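Local atomic coordinates of p-47 protein (PDB entry 5WIX), a protein that is of unknown function but has a tubular-lipid-binding (TULIP) fold resembling bactericidal/permeability-increasing protein, and so may bind lipids or other apolar ligands. Residues Ile402-Asp405 with Ile406-Asn410; Leu237-Glu240 with Lys241-Met244; Asn35-Leu38 with Lys39-Ile42. All blocks are in the same frame, centred on the assembly; numbering follows the deposited sequence.

Contact 1. Residues Ile402-Asp405 with Ile406-Asn410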
loop_
_atom_site.group_PDB
_atom_site.type_symbol
_atom_site.label_atom_id
_atom_site.label_comp_id
_atom_site.label_asym_id
_atom_site.label_seq_id
_atom_site.Cartn_x
_atom_site.Cartn_y
_atom_site.Cartn_z
ATOM N N ILE A 402 7.892 2.492 -6.445
ATOM C CA ILE A 402 6.699 1.759 -6.021
ATOM C C ILE A 402 5.675 2.651 -5.341
ATOM O O ILE A 402 4.490 2.559 -5.632
ATOM C CB ILE A 402 7.049 0.602 -5.063
ATOM C CG1 ILE A 402 7.501 -0.628 -5.860
ATOM C CG2 ILE A 402 5.846 0.244 -4.176
ATOM C CD1 ILE A 402 8.071 -1.758 -4.988
ATOM N N ILE A 403 6.112 3.513 -4.433
ATOM C CA ILE A 403 5.129 4.308 -3.734
ATOM C C ILE A 403 4.496 5.260 -4.761
ATOM O O ILE A 403 3.276 5.421 -4.784
ATOM C CB ILE A 403 5.730 5.054 -2.505
ATOM C CG1 ILE A 403 4.606 5.561 -1.595
ATOM C CG2 ILE A 403 6.677 6.181 -2.917
ATOM C CD1 ILE A 403 5.071 5.900 -0.198
ATOM N N ASN A 404 5.314 5.797 -5.667
ATOM C CA ASN A 404 4.833 6.728 -6.686
ATOM C C ASN A 404 4.106 6.085 -7.883
ATOM O O ASN A 404 3.670 6.786 -8.796
ATOM C CB ASN A 404 6.003 7.560 -7.211
ATOM C CG ASN A 404 6.410 8.667 -6.255
ATOM O OD1 ASN A 404 5.560 9.305 -5.637
ATOM N ND2 ASN A 404 7.714 8.906 -6.135
ATOM N N ASP A 405 3.953 4.766 -7.871
ATOM C CA ASP A 405 3.522 4.035 -9.070
ATOM C C ASP A 405 2.032 4.170 -9.340
ATOM O O ASP A 405 1.612 4.575 -10.429
ATOM C CB ASP A 405 3.899 2.550 -8.947
ATOM C CG ASP A 405 3.713 1.778 -10.249
ATOM O OD1 ASP A 405 4.513 1.987 -11.187
ATOM O OD2 ASP A 405 2.791 0.940 -10.325
ATOM N N ILE A 406 1.231 3.826 -8.346
ATOM C CA ILE A 406 -0.212 3.863 -8.533
ATOM C C ILE A 406 -0.854 5.192 -8.071
ATOM O O ILE A 406 -1.384 5.949 -8.898
ATOM C CB ILE A 406 -0.866 2.686 -7.819
ATOM C CG1 ILE A 406 -0.216 1.403 -8.310
ATOM C CG2 ILE A 406 -2.332 2.654 -8.125
ATOM C CD1 ILE A 406 -0.311 1.246 -9.803
ATOM N N VAL A 407 -0.798 5.489 -6.774
ATOM C CA VAL A 407 -1.418 6.715 -6.295
ATOM C C VAL A 407 -0.409 7.808 -6.006
ATOM O O VAL A 407 0.476 7.641 -5.166
ATOM C CB VAL A 407 -2.245 6.492 -5.023
ATOM C CG1 VAL A 407 -2.782 7.803 -4.538
ATOM C CG2 VAL A 407 -3.391 5.534 -5.286
ATOM N N ASN A 408 -0.558 8.920 -6.721
ATOM C CA ASN A 408 0.156 10.152 -6.413
ATOM C C ASN A 408 -0.827 11.138 -5.844
ATOM O O ASN A 408 -1.713 11.618 -6.551
ATOM C CB ASN A 408 0.822 10.746 -7.655
ATOM C CG ASN A 408 1.688 9.754 -8.380
ATOM O OD1 ASN A 408 2.817 9.486 -7.973
ATOM N ND2 ASN A 408 1.166 9.200 -9.465
ATOM N N TRP A 409 -0.692 11.437 -4.563
ATOM C CA TRP A 409 -1.611 12.373 -3.925
ATOM C C TRP A 409 -1.365 13.798 -4.394
ATOM O O TRP A 409 -0.228 14.283 -4.371
ATOM C CB TRP A 409 -1.487 12.302 -2.410
ATOM C CG TRP A 409 -1.847 10.981 -1.864
ATOM C CD1 TRP A 409 -0.990 9.991 -1.478
ATOM C CD2 TRP A 409 -3.168 10.478 -1.641
ATOM N NE1 TRP A 409 -1.696 8.907 -1.022
ATOM C CE2 TRP A 409 -3.033 9.178 -1.110
ATOM C CE3 TRP A 409 -4.454 11.004 -1.820
ATOM C CZ2 TRP A 409 -4.131 8.396 -0.765
ATOM C CZ3 TRP A 409 -5.542 10.224 -1.484
ATOM C CH2 TRP A 409 -5.376 8.936 -0.960
ATOM N N ASN A 410 -2.444 14.453 -4.816
ATOM C CA ASN A 410 -2.400 15.824 -5.321
ATOM C C ASN A 410 -1.588 15.935 -6.597
ATOM O O ASN A 410 -0.959 16.967 -6.841
ATOM C CB ASN A 410 -1.827 16.778 -4.272
ATOM C CG ASN A 410 -2.578 16.720 -2.963
ATOM O OD1 ASN A 410 -3.670 17.281 -2.835
ATOM N ND2 ASN A 410 -1.991 16.052 -1.972
#

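Contact 2. Residues Leu237-Glu240 with Lys241-Met244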
loop_
_atom_site.group_PDB
_atom_site.type_symbol
_atom_site.label_atom_id
_atom_site.label_comp_id
_atom_site.label_asym_id
_atom_site.label_seq_id
_atom_site.Cartn_x
_atom_site.Cartn_y
_atom_site.Cartn_z
ATOM N N LEU A 237 0.462 0.551 2.162
ATOM C CA LEU A 237 0.472 -0.747 2.821
ATOM C C LEU A 237 0.207 -1.917 1.872
ATOM O O LEU A 237 -0.900 -2.048 1.329
ATOM C CB LEU A 237 -0.559 -0.788 3.937
ATOM C CG LEU A 237 -0.261 -1.955 4.876
ATOM C CD1 LEU A 237 1.239 -1.980 5.155
ATOM C CD2 LEU A 237 -1.051 -1.831 6.173
ATOM N N ILE A 238 1.218 -2.774 1.694
ATOM C CA ILE A 238 1.098 -3.974 0.850
ATOM C C ILE A 238 0.740 -5.211 1.678
ATOM O O ILE A 238 1.392 -5.495 2.700
ATOM C CB ILE A 238 2.400 -4.250 0.088
ATOM C CG1 ILE A 238 2.623 -3.196 -0.993
ATOM C CG2 ILE A 238 2.360 -5.612 -0.541
ATOM C CD1 ILE A 238 4.091 -2.934 -1.265
ATOM N N SER A 239 -0.305 -5.921 1.248
ATOM C CA SER A 239 -0.745 -7.157 1.901
ATOM C C SER A 239 0.391 -8.180 1.967
ATOM O O SER A 239 1.324 -8.128 1.158
ATOM C CB SER A 239 -1.927 -7.766 1.152
ATOM O OG SER A 239 -1.478 -8.459 -0.013
ATOM N N GLU A 240 0.304 -9.127 2.898
ATOM C CA GLU A 240 1.346 -10.143 3.013
ATOM C C GLU A 240 1.551 -10.909 1.701
ATOM O O GLU A 240 2.688 -11.073 1.250
ATOM C CB GLU A 240 1.037 -11.131 4.136
ATOM C CG GLU A 240 1.730 -12.482 3.952
ATOM C CD GLU A 240 1.772 -13.314 5.224
ATOM O OE1 GLU A 240 1.221 -14.432 5.227
ATOM O OE2 GLU A 240 2.378 -12.862 6.216
ATOM N N LYS A 241 0.456 -11.347 1.084
ATOM C CA LYS A 241 0.541 -12.144 -0.135
ATOM C C LYS A 241 1.353 -11.414 -1.195
ATOM O O LYS A 241 2.419 -11.890 -1.603
ATOM C CB LYS A 241 -0.853 -12.492 -0.678
ATOM C CG LYS A 241 -0.834 -13.381 -1.929
ATOM C CD LYS A 241 -2.243 -13.853 -2.341
ATOM C CE LYS A 241 -2.736 -13.150 -3.613
ATOM N NZ LYS A 241 -1.685 -13.051 -4.691
ATOM N N LEU A 242 0.886 -10.243 -1.615
ATOM C CA LEU A 242 1.585 -9.485 -2.661
ATOM C C LEU A 242 3.072 -9.320 -2.366
ATOM O O LEU A 242 3.921 -9.343 -3.271
ATOM C CB LEU A 242 0.937 -8.117 -2.833
ATOM C CG LEU A 242 -0.489 -8.174 -3.380
ATOM C CD1 LEU A 242 -0.997 -6.772 -3.618
ATOM C CD2 LEU A 242 -0.544 -8.966 -4.672
ATOM N N PHE A 243 3.382 -9.173 -1.084
ATOM C CA PHE A 243 4.770 -9.089 -0.656
ATOM C C PHE A 243 5.522 -10.385 -0.941
ATOM O O PHE A 243 6.595 -10.366 -1.556
ATOM C CB PHE A 243 4.852 -8.786 0.827
ATOM C CG PHE A 243 6.196 -9.076 1.428
ATOM C CD1 PHE A 243 7.266 -8.213 1.219
ATOM C CD2 PHE A 243 6.381 -10.194 2.232
ATOM C CE1 PHE A 243 8.508 -8.466 1.799
ATOM C CE2 PHE A 243 7.625 -10.455 2.813
ATOM C CZ PHE A 243 8.687 -9.593 2.598
ATOM N N MET A 244 4.960 -11.500 -0.472
ATOM C CA MET A 244 5.538 -12.815 -0.717
ATOM C C MET A 244 5.763 -13.058 -2.217
ATOM O O MET A 244 6.879 -13.377 -2.649
ATOM C CB MET A 244 4.637 -13.915 -0.146
ATOM C CG MET A 244 4.731 -14.138 1.372
ATOM S SD MET A 244 6.401 -14.045 2.051
ATOM C CE MET A 244 6.308 -15.313 3.322
#

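Contact 3. Residues Asn35-Leu38 with Lys39-Ile42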
loop_
_atom_site.group_PDB
_atom_site.type_symbol
_atom_site.label_atom_id
_atom_site.label_comp_id
_atom_site.label_asym_id
_atom_site.label_seq_id
_atom_site.Cartn_x
_atom_site.Cartn_y
_atom_site.Cartn_z
ATOM N N ASN A 35 -4.545 19.766 2.619
ATOM C CA ASN A 35 -5.117 21.065 3.007
ATOM C C ASN A 35 -4.327 22.223 2.435
ATOM O O ASN A 35 -4.894 23.245 2.032
ATOM C CB ASN A 35 -5.172 21.221 4.530
ATOM C CG ASN A 35 -6.403 20.590 5.147
ATOM O OD1 ASN A 35 -7.434 20.394 4.484
ATOM N ND2 ASN A 35 -6.303 20.268 6.435
ATOM N N LYS A 36 -3.010 22.041 2.411
ATOM C CA LYS A 36 -2.077 23.067 1.976
ATOM C C LYS A 36 -2.054 23.234 0.450
ATOM O O LYS A 36 -1.987 24.358 -0.059
ATOM C CB LYS A 36 -0.680 22.742 2.516
ATOM C CG LYS A 36 -0.610 22.733 4.054
ATOM C CD LYS A 36 0.824 22.570 4.570
ATOM C CE LYS A 36 0.899 22.712 6.090
ATOM N NZ LYS A 36 2.290 22.537 6.603
ATOM N N HIS A 37 -2.123 22.124 -0.279
ATOM C CA HIS A 37 -2.244 22.201 -1.735
ATOM C C HIS A 37 -3.641 22.652 -2.129
ATOM O O HIS A 37 -3.860 23.185 -3.218
ATOM C CB HIS A 37 -1.904 20.860 -2.381
ATOM C CG HIS A 37 -0.438 20.601 -2.443
ATOM N ND1 HIS A 37 0.148 19.464 -1.918
ATOM C CD2 HIS A 37 0.578 21.348 -2.939
ATOM C CE1 HIS A 37 1.452 19.521 -2.093
ATOM N NE2 HIS A 37 1.743 20.654 -2.716
ATOM N N LEU A 38 -4.584 22.436 -1.224
ATOM C CA LEU A 38 -5.931 22.923 -1.411
ATOM C C LEU A 38 -5.937 24.439 -1.291
ATOM O O LEU A 38 -6.577 25.126 -2.086
ATOM C CB LEU A 38 -6.874 22.291 -0.393
ATOM C CG LEU A 38 -8.351 22.460 -0.730
ATOM C CD1 LEU A 38 -8.550 22.298 -2.230
ATOM C CD2 LEU A 38 -9.198 21.449 0.045
ATOM N N LYS A 39 -5.200 24.954 -0.306
ATOM C CA LYS A 39 -5.215 26.380 0.001
ATOM C C LYS A 39 -4.723 27.232 -1.167
ATOM O O LYS A 39 -5.348 28.243 -1.498
ATOM C CB LYS A 39 -4.374 26.687 1.249
ATOM C CG LYS A 39 -4.165 28.194 1.467
ATOM C CD LYS A 39 -3.145 28.543 2.558
ATOM C CE LYS A 39 -3.787 28.643 3.948
ATOM N NZ LYS A 39 -4.925 29.634 4.049
ATOM N N ASN A 40 -3.614 26.839 -1.793
ATOM C CA ASN A 40 -3.066 27.650 -2.879
ATOM C C ASN A 40 -3.644 27.254 -4.236
ATOM O O ASN A 40 -3.321 27.869 -5.257
ATOM C CB ASN A 40 -1.536 27.581 -2.905
ATOM C CG ASN A 40 -1.030 26.202 -3.185
ATOM O OD1 ASN A 40 -1.686 25.217 -2.855
ATOM N ND2 ASN A 40 0.144 26.113 -3.802
ATOM N N TYR A 41 -4.498 26.232 -4.248
ATOM C CA TYR A 41 -5.372 26.020 -5.397
ATOM C C TYR A 41 -6.481 27.065 -5.313
ATOM O O TYR A 41 -6.984 27.541 -6.332
ATOM C CB TYR A 41 -5.958 24.602 -5.437
ATOM C CG TYR A 41 -7.081 24.464 -6.448
ATOM C CD1 TYR A 41 -6.816 24.374 -7.811
ATOM C CD2 TYR A 41 -8.409 24.450 -6.040
ATOM C CE1 TYR A 41 -7.846 24.261 -8.737
ATOM C CE2 TYR A 41 -9.442 24.338 -6.956
ATOM C CZ TYR A 41 -9.157 24.245 -8.301
ATOM O OH TYR A 41 -10.197 24.134 -9.200
ATOM N N ILE A 42 -6.847 27.421 -4.084
ATOM C CA ILE A 42 -7.807 28.494 -3.850
ATOM C C ILE A 42 -7.142 29.866 -3.980
ATOM O O ILE A 42 -7.757 30.810 -4.473
ATOM C CB ILE A 42 -8.466 28.384 -2.461
ATOM C CG1 ILE A 42 -9.091 27.004 -2.272
ATOM C CG2 ILE A 42 -9.533 29.445 -2.303
ATOM C CD1 ILE A 42 -9.775 26.833 -0.935
#

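Contact 1. Residues Ile402-Asp405 with Ile406-Asn410
Asn408 bends back over the turn to bring the end of its side chain near the main-chain carbonyl of Asn404, four residues earlier. The CA atoms of the two asparagines are 5.8 Å apart. Their side chains cross at about a right angle, yet the amide planes differ by only 27°. Asn408 reaches this place because CG lies beside its own backbone N (chi1 -53°), which turns the side chain toward the preceding turn. Asparagine suits position 404, since its short amide can serve a main-chain group where the chain changes course: OD1 of Asn404 accepts a hydrogen bond from N of Ile414.

Among the backbone bonds, Asp405 N donates to Ile402 O at 3.2 Å, a bond three residues back at the C-terminal end of helix 399-403. The chain then leaves as strand 407-409, which pairs antiparallel with strand 174-177.

At Asp405 and Ile406 a carboxylate lies beside an aliphatic chain. The carboxylate of Asp405, with CG opposite its backbone N (chi1 -170°), passes alongside CG1 and CD1 of Ile406, while its OD2 has a polar partner in the hydroxyl of Ser180, to which it is hydrogen-bonded. Ile406 is buried, its branched aliphatic chain lying against Tyr27 and Met185. Farther along the strand, a methyl of Val407, CG1, sits 3.7 Å above one face of the Trp409 ring, offset toward its rim. This pair of apolar residues, two apart, lies on one side of the strand.

Chemically, the turn pairs Asn404 with a main-chain amide and Asp405 with a hydroxyl, while Ile406, Val407 and Trp409 are buried.

Contact 2. Residues Leu237-Glu240 with Lys241-Met244
A serine N-cap joined to a hydrophobic staple starts helix 240-252, immediately after strand 234-238. Ser239 is the cap: its OG accepts from N of Leu242, a weak bond of 3.4 Å but a fairly straight one, with an N-H...O angle of 162°. The hydroxyl sits between the backbone N and the carbonyl carbon (chi1 79°), and from there it faces the first turn and also touches CG of Leu242. Serine suits the position because its short side chain can replace the carbonyl that a preceding helical turn would have supplied.

The regular helical bonds begin at once. Phe243 N donates to Ser239 O at 3.2 Å, and Met244 N donates to Glu240 O at 2.9 Å, almost in line with that carbonyl. The same oxygen lies at the edge of the Phe243 ring, near its plane.

The staple joins the residue before the cap to the fourth after it: methyl CG2 of Ile238 lies 4.3 Å from CB of Phe243. Beside it, the same CG2 packs more closely on CB of Leu242, at 3.7 Å. Ile238 and Leu242 cross at about a right angle, and the branching of isoleucine at CB lets one methyl touch both neighbours.

Glu240, in the first turn, would probably be favoured there by the helix dipole, and its OE1 accepts from N of Gly275. Lys241 bends at chi3 and chi4 to form a salt bridge with Glu245 one turn on, while the ring of Phe243 meets that of Phe426 at about 15° between planes.

A polar cap spanned by an apolar pair is typical of a helix N terminus, here placed where strand 234-238 gives way to helix 240-252.

Contact 3. Residues Asn35-Leu38 with Lys39-Ile42
The carbonyl oxygen of Leu38 is shared by two amides of the next turn. Ile42 N approaches it at 3.1 Å with an N-H...O angle of 144°, while Tyr41 N makes a weak bond of 3.2 Å to it and another weak one to His37 O. The first torsion of Ile42 sets CG1 beside its own backbone N (chi1 -54°) and keeps it on the side of the preceding turn. One turn back, Lys39 N donates to Asn35 O at 2.9 Å and, weakly, to Lys36 O at 3.3 Å. Lys36 O in addition takes a weak bond from Asn40 N. Weak bifurcated bonds to the third residue back are thus added to the usual pattern of bonds to the fourth.

The side chains meet more loosely. CD1 of Leu38 comes within 4.4 Å of CD2 of Tyr41, approaching the ring obliquely. CB of Tyr41 rests near the carbonyl oxygens of His37 and Leu38, but its ring leads away from the turn.

Helix 31-42 is amphipathic here. Leu38 and Ile42, four apart, are buried, and a branched aliphatic chain suits each; Lys36, Lys39 and Asn40 are exposed, as suits their charged or polar ends. The helix follows directly on strand 25-30 and packs beside strand 58-70.

Beyond this shell, polar ends fix its placement. OD1 of Asn35 accepts from N of Ile69, and the hydroxyl of Tyr41 is hydrogen-bonded to N of Ser170, so a long aromatic side chain carries a polar tip to the neighbouring loop. Tyr171 touches Leu38 and His37 and meets the ring of Tyr41 with planes at about 40°, while Ile42 packs on Trp67.

From the N terminus, strand 25-30 runs into helix 31-42, where contact 3 spans successive turns. Contact 2 follows, at the passage from strand 234-238 into helix 240-252, and contact 1 comes last, between helix 399-403 and strand 407-409. Each closes only a short turn of chain; the three stand in series, and none nests in or crosses another. Strand 25-30 links them in space, pairing with strand 234-238 and meeting Ile406, Val407 and Trp409. Contacts 1 and 3 touch where Asn410 packs on His37. The centres of contacts 1 and 2 lie about 17 Å apart, and those of contacts 2 and 3 about 34 Å, along the elongated molecule.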